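PDB 6GF6: zona pellucida sperm-binding protein 1, which helps build the egg coat that sperm must penetrate, its N-terminal ZP-N1 domain pairing with a second copy to cross-link the coat filaments. Local coordinates for residues V31-L36 and L83-E88; Y10-G15 and V102-P107. The protein carries 2 engineered substitutions. All coordinates share one frame; numbering follows the deposited sequence.

Interaction 1. Residues V31-L36 and L83-E88; sequences VHFKVL and LRVQLE
With CG turned beside the backbone N (chi1 -70°) and a bend at chi2 of 93°, the Lys34 chain doubles back along its strand and lays its CE 3.3 Å from Glu88 OE1. The Lys34 and Glu88 side chains cross at about a right angle. Leu36, its CG likewise beside the backbone N (chi1 -53°), stands across Arg84, setting CB and CD1 over one face of the guanidinium, with Leu36 CD1 3.6 Å from Arg84 NH2. That NH2 is held by Glu101, and the other methyl of Leu36, CD2, reaches Gln86 CB.

The backbones run antiparallel. His32 and Glu88 form a hydrogen-bonded pair, Glu88 N to His32 O being 2.8 Å; Lys34 and Gln86 form the next. At the far end Leu36 N donates to Arg84 O, and a water joins Leu36 O to Arg84 N.

The side chains that meet on the Phe33 face of the sheet are apolar. Phe33 and Leu87 lie side by side, Phe33 CE2 to Leu87 CD2 3.9 Å, Val85 CG1 meets the edge of the ring near its plane, and Val31 CG1 lies over one face of the Phe33 ring, toward its rim. Further along, Val35 CG1 touches Leu83 CD1 at 3.8 Å.

Strands 30-36 and 80-90 thus give their sheet a greasy face turned into the Ig-like ZP-N sandwich and a polar one, whose His32, Lys34 and Glu88 bind zinc in another structure of this protein. Here Lys34 NZ is salt-bridged to Glu44 and Glu88 OE2 to Arg42, while Lys34 NZ and Glu88 OE1 stay beyond salt-bridge distance, so each charge has its main partner outside the pair.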
loop_
_atom_site.group_PDB
_atom_site.type_symbol
_atom_site.label_atom_id
_atom_site.label_comp_id
_atom_site.label_asym_id
_atom_site.label_seq_id
_atom_site.Cartn_x
_atom_site.Cartn_y
_atom_site.Cartn_z
ATOM N N VAL B 31 6.847 17.449 -0.979
ATOM C CA VAL B 31 6.753 17.169 0.447
ATOM C C VAL B 31 7.544 15.897 0.708
ATOM O O VAL B 31 7.453 14.936 -0.062
ATOM C CB VAL B 31 5.290 17.020 0.915
ATOM C CG1 VAL B 31 5.209 16.653 2.389
ATOM C CG2 VAL B 31 4.519 18.299 0.660
ATOM N N HIS B 32 8.383 15.924 1.735
ATOM C CA HIS B 32 9.068 14.738 2.215
ATOM C C HIS B 32 8.487 14.340 3.563
ATOM O O HIS B 32 8.236 15.198 4.419
ATOM C CB HIS B 32 10.575 14.984 2.327
ATOM C CG HIS B 32 11.272 15.017 1.005
ATOM N ND1 HIS B 32 12.637 15.148 0.883
ATOM C CD2 HIS B 32 10.789 14.923 -0.257
ATOM C CE1 HIS B 32 12.964 15.139 -0.396
ATOM N NE2 HIS B 32 11.861 15.003 -1.108
ATOM N N PHE B 33 8.257 13.041 3.734
ATOM C CA PHE B 33 7.642 12.490 4.932
ATOM C C PHE B 33 8.684 11.752 5.759
ATOM O O PHE B 33 9.537 11.044 5.214
ATOM C CB PHE B 33 6.499 11.530 4.576
ATOM C CG PHE B 33 5.360 12.177 3.836
ATOM C CD1 PHE B 33 5.407 12.334 2.460
ATOM C CD2 PHE B 33 4.233 12.613 4.516
ATOM C CE1 PHE B 33 4.356 12.921 1.777
ATOM C CE2 PHE B 33 3.180 13.201 3.838
ATOM C CZ PHE B 33 3.242 13.355 2.467
ATOM N N LYS B 34 8.611 11.920 7.079
ATOM C CA LYS B 34 9.447 11.175 8.009
ATOM C C LYS B 34 8.604 10.741 9.199
ATOM O O LYS B 34 7.791 11.517 9.709
ATOM C CB LYS B 34 10.645 11.998 8.502
ATOM C CG LYS B 34 11.716 12.267 7.456
ATOM C CD LYS B 34 11.482 13.594 6.749
ATOM C CE LYS B 34 12.706 14.019 5.951
ATOM N NZ LYS B 34 13.026 13.057 4.861
ATOM N N VAL B 35 8.802 9.502 9.633
ATOM C CA VAL B 35 8.120 8.966 10.804
ATOM C C VAL B 35 8.911 9.339 12.048
ATOM O O VAL B 35 10.143 9.239 12.071
ATOM C CB VAL B 35 7.952 7.440 10.685
ATOM C CG1 VAL B 35 7.329 6.869 11.951
ATOM C CG2 VAL B 35 7.106 7.094 9.470
ATOM N N LEU B 36 8.204 9.777 13.086
ATOM C CA LEU B 36 8.814 10.199 14.340
ATOM C C LEU B 36 8.513 9.199 15.448
ATOM O O LEU B 36 7.403 8.661 15.529
ATOM C CB LEU B 36 8.316 11.584 14.764
ATOM C CG LEU B 36 8.432 12.703 13.733
ATOM C CD1 LEU B 36 7.813 13.974 14.292
ATOM C CD2 LEU B 36 9.885 12.939 13.347
ATOM N N LEU B 83 0.383 7.896 15.503
ATOM C CA LEU B 83 1.577 7.923 14.670
ATOM C C LEU B 83 1.906 9.374 14.378
ATOM O O LEU B 83 1.062 10.112 13.858
ATOM C CB LEU B 83 1.369 7.155 13.364
ATOM C CG LEU B 83 2.583 7.092 12.433
ATOM C CD1 LEU B 83 3.717 6.306 13.060
ATOM C CD2 LEU B 83 2.207 6.483 11.108
ATOM N N ARG B 84 3.126 9.773 14.712
ATOM C CA ARG B 84 3.599 11.131 14.498
ATOM C C ARG B 84 4.472 11.172 13.253
ATOM O O ARG B 84 5.378 10.346 13.095
ATOM C CB ARG B 84 4.370 11.634 15.719
ATOM C CG ARG B 84 3.473 11.887 16.924
ATOM C CD ARG B 84 4.231 12.345 18.164
ATOM N NE ARG B 84 5.135 13.469 17.903
ATOM C CZ ARG B 84 6.461 13.430 18.023
ATOM N NH1 ARG B 84 7.087 12.321 18.409
ATOM N NH2 ARG B 84 7.172 14.516 17.760
ATOM N N VAL B 85 4.170 12.109 12.361
ATOM C CA VAL B 85 4.838 12.231 11.073
ATOM C C VAL B 85 5.259 13.679 10.897
ATOM O O VAL B 85 4.529 14.596 11.281
ATOM C CB VAL B 85 3.926 11.795 9.906
ATOM C CG1 VAL B 85 4.642 11.968 8.572
ATOM C CG2 VAL B 85 3.483 10.352 10.082
ATOM N N GLN B 86 6.435 13.883 10.315
ATOM C CA GLN B 86 6.910 15.209 9.949
ATOM C C GLN B 86 6.793 15.383 8.443
ATOM O O GLN B 86 7.186 14.495 7.680
ATOM C CB GLN B 86 8.358 15.419 10.396
ATOM C CG GLN B 86 8.871 16.832 10.157
ATOM C CD GLN B 86 10.339 16.982 10.488
ATOM O OE1 GLN B 86 11.043 15.997 10.698
ATOM N NE2 GLN B 86 10.812 18.221 10.525
ATOM N N LEU B 87 6.223 16.509 8.024
ATOM C CA LEU B 87 6.146 16.891 6.620
ATOM C C LEU B 87 7.128 18.019 6.379
ATOM O O LEU B 87 7.069 19.050 7.059
ATOM C CB LEU B 87 4.739 17.338 6.232
ATOM C CG LEU B 87 3.626 16.308 6.347
ATOM C CD1 LEU B 87 3.171 16.218 7.777
ATOM C CD2 LEU B 87 2.466 16.694 5.446
ATOM N N GLU B 88 8.024 17.826 5.425
ATOM C CA GLU B 88 8.993 18.845 5.049
ATOM C C GLU B 88 8.617 19.344 3.665
ATOM O O GLU B 88 8.799 18.633 2.671
ATOM C CB GLU B 88 10.413 18.294 5.075
ATOM C CG GLU B 88 10.902 17.984 6.472
ATOM C CD GLU B 88 12.388 17.716 6.529
ATOM O OE1 GLU B 88 12.974 17.323 5.496
ATOM O OE2 GLU B 88 12.964 17.891 7.622
HETATM O O HOH W 1 4.973 8.085 15.941
#

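Interaction 2. Residues Y10-G15 and V102-P107; sequences YHYDCG and VQMTCP. Engineered in segment 102-107: Gln103 (natural residue Asn).
A disulfide and side-chain packing, rather than strand pairing, join Tyr10-Gly15 to Val102-Pro107: the two strands belong to different sheets of the ZP-N sandwich and run roughly parallel, 22° apart, with their axes 7.5 Å from each other at closest. Cys14 SG and Cys106 SG are bonded at 2.0 Å with a chi3 of -81°, tying the end of the first strand to the end of the last.

Tyr12 spans the distance between the sheets beside this covalent tie. A chi1 of 71° wedges its CG between the backbone N and the carbonyl carbon and sends the ring across to the other sheet. Met104 slides past it in the opposite direction; its CG lies over the ring face, 4.0 Å from the centroid in a CH-pi contact that bears on the ring's rotation, and its SD is oblique to the same ring, a Met-aromatic contact. Met104 CE doubles back to Tyr12 CB at 3.8 Å. A long but straight hydrogen bond, Thr105 N to Tyr12 OH 3.3 Å, with 175° at the hydrogen, anchors the phenol end against strand 96-107.

Toward the N-terminal end of the first strand, Tyr10 CE1 packs against Val102 CG2 at 3.5 Å, the valine meeting the ring obliquely.

His11 and Asp13, zinc ligands in another structure of this protein, point away from the contact, and Asp13 packs on Phe39 of the second subunit. Each strand is hydrogen-bonded within its own sheet: 9-14 to strand 18-24, and 96-107 to strand 80-90. Met104 also touches Met19 of strand 18-24, and Tyr69 packs on both cysteines.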
loop_
_atom_site.group_PDB
_atom_site.type_symbol
_atom_site.label_atom_id
_atom_site.label_comp_id
_atom_site.label_asym_id
_atom_site.label_seq_id
_atom_site.Cartn_x
_atom_site.Cartn_y
_atom_site.Cartn_z
ATOM N N TYR B 10 -3.147 19.803 3.993
ATOM C CA TYR B 10 -3.060 18.373 4.247
ATOM C C TYR B 10 -4.163 17.953 5.208
ATOM O O TYR B 10 -4.750 18.774 5.916
ATOM C CB TYR B 10 -1.688 17.970 4.809
ATOM C CG TYR B 10 -1.339 18.620 6.127
ATOM C CD1 TYR B 10 -1.816 18.110 7.324
ATOM C CD2 TYR B 10 -0.505 19.731 6.175
ATOM C CE1 TYR B 10 -1.501 18.703 8.531
ATOM C CE2 TYR B 10 -0.177 20.325 7.382
ATOM C CZ TYR B 10 -0.676 19.803 8.558
ATOM O OH TYR B 10 -0.352 20.384 9.764
ATOM N N HIS B 11 -4.439 16.652 5.206
ATOM C CA HIS B 11 -5.385 16.037 6.125
ATOM C C HIS B 11 -5.095 14.544 6.138
ATOM O O HIS B 11 -4.396 14.026 5.265
ATOM C CB HIS B 11 -6.828 16.301 5.694
ATOM C CG HIS B 11 -7.234 15.513 4.490
ATOM N ND1 HIS B 11 -6.972 15.932 3.202
ATOM C CD2 HIS B 11 -7.871 14.323 4.376
ATOM C CE1 HIS B 11 -7.435 15.037 2.348
ATOM N NE2 HIS B 11 -7.987 14.052 3.034
ATOM N N TYR B 12 -5.668 13.846 7.117
ATOM C CA TYR B 12 -5.505 12.401 7.210
ATOM C C TYR B 12 -6.841 11.719 7.486
ATOM O O TYR B 12 -7.787 12.320 8.004
ATOM C CB TYR B 12 -4.472 12.008 8.281
ATOM C CG TYR B 12 -4.885 12.224 9.717
ATOM C CD1 TYR B 12 -4.648 13.432 10.357
ATOM C CD2 TYR B 12 -5.486 11.204 10.445
ATOM C CE1 TYR B 12 -5.018 13.628 11.674
ATOM C CE2 TYR B 12 -5.858 11.390 11.768
ATOM C CZ TYR B 12 -5.618 12.607 12.376
ATOM O OH TYR B 12 -5.972 12.806 13.690
ATOM N N ASP B 13 -6.907 10.449 7.092
ATOM C CA ASP B 13 -8.098 9.627 7.232
ATOM C C ASP B 13 -7.784 8.409 8.089
ATOM O O ASP B 13 -6.716 7.799 7.952
ATOM C CB ASP B 13 -8.610 9.160 5.858
ATOM C CG ASP B 13 -8.984 10.315 4.947
ATOM O OD1 ASP B 13 -9.608 11.276 5.436
ATOM O OD2 ASP B 13 -8.624 10.281 3.748
ATOM N N CYS B 14 -8.705 8.070 8.985
ATOM C CA CYS B 14 -8.624 6.844 9.767
ATOM C C CYS B 14 -9.474 5.784 9.082
ATOM O O CYS B 14 -10.688 5.948 8.968
ATOM C CB CYS B 14 -9.110 7.063 11.198
ATOM S SG CYS B 14 -8.110 8.212 12.155
ATOM N N GLY B 15 -8.843 4.690 8.658
ATOM C CA GLY B 15 -9.549 3.572 8.074
ATOM C C GLY B 15 -9.732 2.439 9.068
ATOM O O GLY B 15 -9.486 2.573 10.268
ATOM N N VAL B 102 2.523 16.295 12.494
ATOM C CA VAL B 102 1.141 15.839 12.569
ATOM C C VAL B 102 1.089 14.600 13.441
ATOM O O VAL B 102 1.868 13.659 13.241
ATOM C CB VAL B 102 0.567 15.518 11.176
ATOM C CG1 VAL B 102 -0.913 15.160 11.277
ATOM C CG2 VAL B 102 0.766 16.677 10.229
ATOM N N GLN B 103 0.138 14.577 14.368
ATOM C CA GLN B 103 -0.130 13.415 15.201
ATOM C C GLN B 103 -1.421 12.790 14.692
ATOM O O GLN B 103 -2.510 13.317 14.934
ATOM C CB GLN B 103 -0.235 13.811 16.673
ATOM C CG GLN B 103 -0.162 12.633 17.636
ATOM C CD GLN B 103 -0.307 13.041 19.095
ATOM O OE1 GLN B 103 0.503 12.659 19.942
ATOM N NE2 GLN B 103 -1.347 13.810 19.396
ATOM N N MET B 104 -1.298 11.672 13.987
ATOM C CA MET B 104 -2.460 10.964 13.476
ATOM C C MET B 104 -3.014 10.091 14.592
ATOM O O MET B 104 -2.346 9.157 15.055
ATOM C CB MET B 104 -2.088 10.143 12.242
ATOM C CG MET B 104 -1.551 10.989 11.088
ATOM S SD MET B 104 -0.676 10.046 9.814
ATOM C CE MET B 104 -2.015 9.244 8.954
ATOM N N THR B 105 -4.231 10.401 15.027
ATOM C CA THR B 105 -4.892 9.708 16.121
ATOM C C THR B 105 -6.127 9.016 15.566
ATOM O O THR B 105 -6.989 9.664 14.965
ATOM C CB THR B 105 -5.263 10.687 17.238
ATOM O OG1 THR B 105 -4.085 11.362 17.689
ATOM C CG2 THR B 105 -5.889 9.960 18.408
ATOM N N CYS B 106 -6.191 7.701 15.738
ATOM C CA CYS B 106 -7.270 6.915 15.167
ATOM C C CYS B 106 -7.816 5.968 16.225
ATOM O O CYS B 106 -7.067 5.509 17.096
ATOM C CB CYS B 106 -6.805 6.125 13.936
ATOM S SG CYS B 106 -6.387 7.194 12.526
ATOM N N PRO B 107 -9.118 5.702 16.210
ATOM C CA PRO B 107 -9.705 4.895 17.278
ATOM C C PRO B 107 -9.195 3.465 17.247
ATOM O O PRO B 107 -8.861 2.918 16.195
ATOM C CB PRO B 107 -11.207 4.962 16.985
ATOM C CG PRO B 107 -11.292 5.214 15.529
ATOM C CD PRO B 107 -10.111 6.067 15.185
#

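Overall arrangement
The centres of the two contacts are 13 Å apart, and strand 80-90 connects them: it pairs with 30-36 in interaction 1 and with 96-107, which carries the 102-107 half of interaction 2. Leu83 O to Met104 N and Val85 O to Val102 N, both probable hydrogen bonds, join them directly, and Leu87 packs on Val102. Along the chain the order is 10-15, 31-36, 83-88, 102-107, so the disulfide-tied contact brackets the other. Interaction 1 builds one sheet from within, whereas interaction 2 fastens that sheet to the one containing 9-14. Together they probably help keep the two sheets of the ZP-N1 domain together, the domain whose homodimer is linked to filament cross-linking.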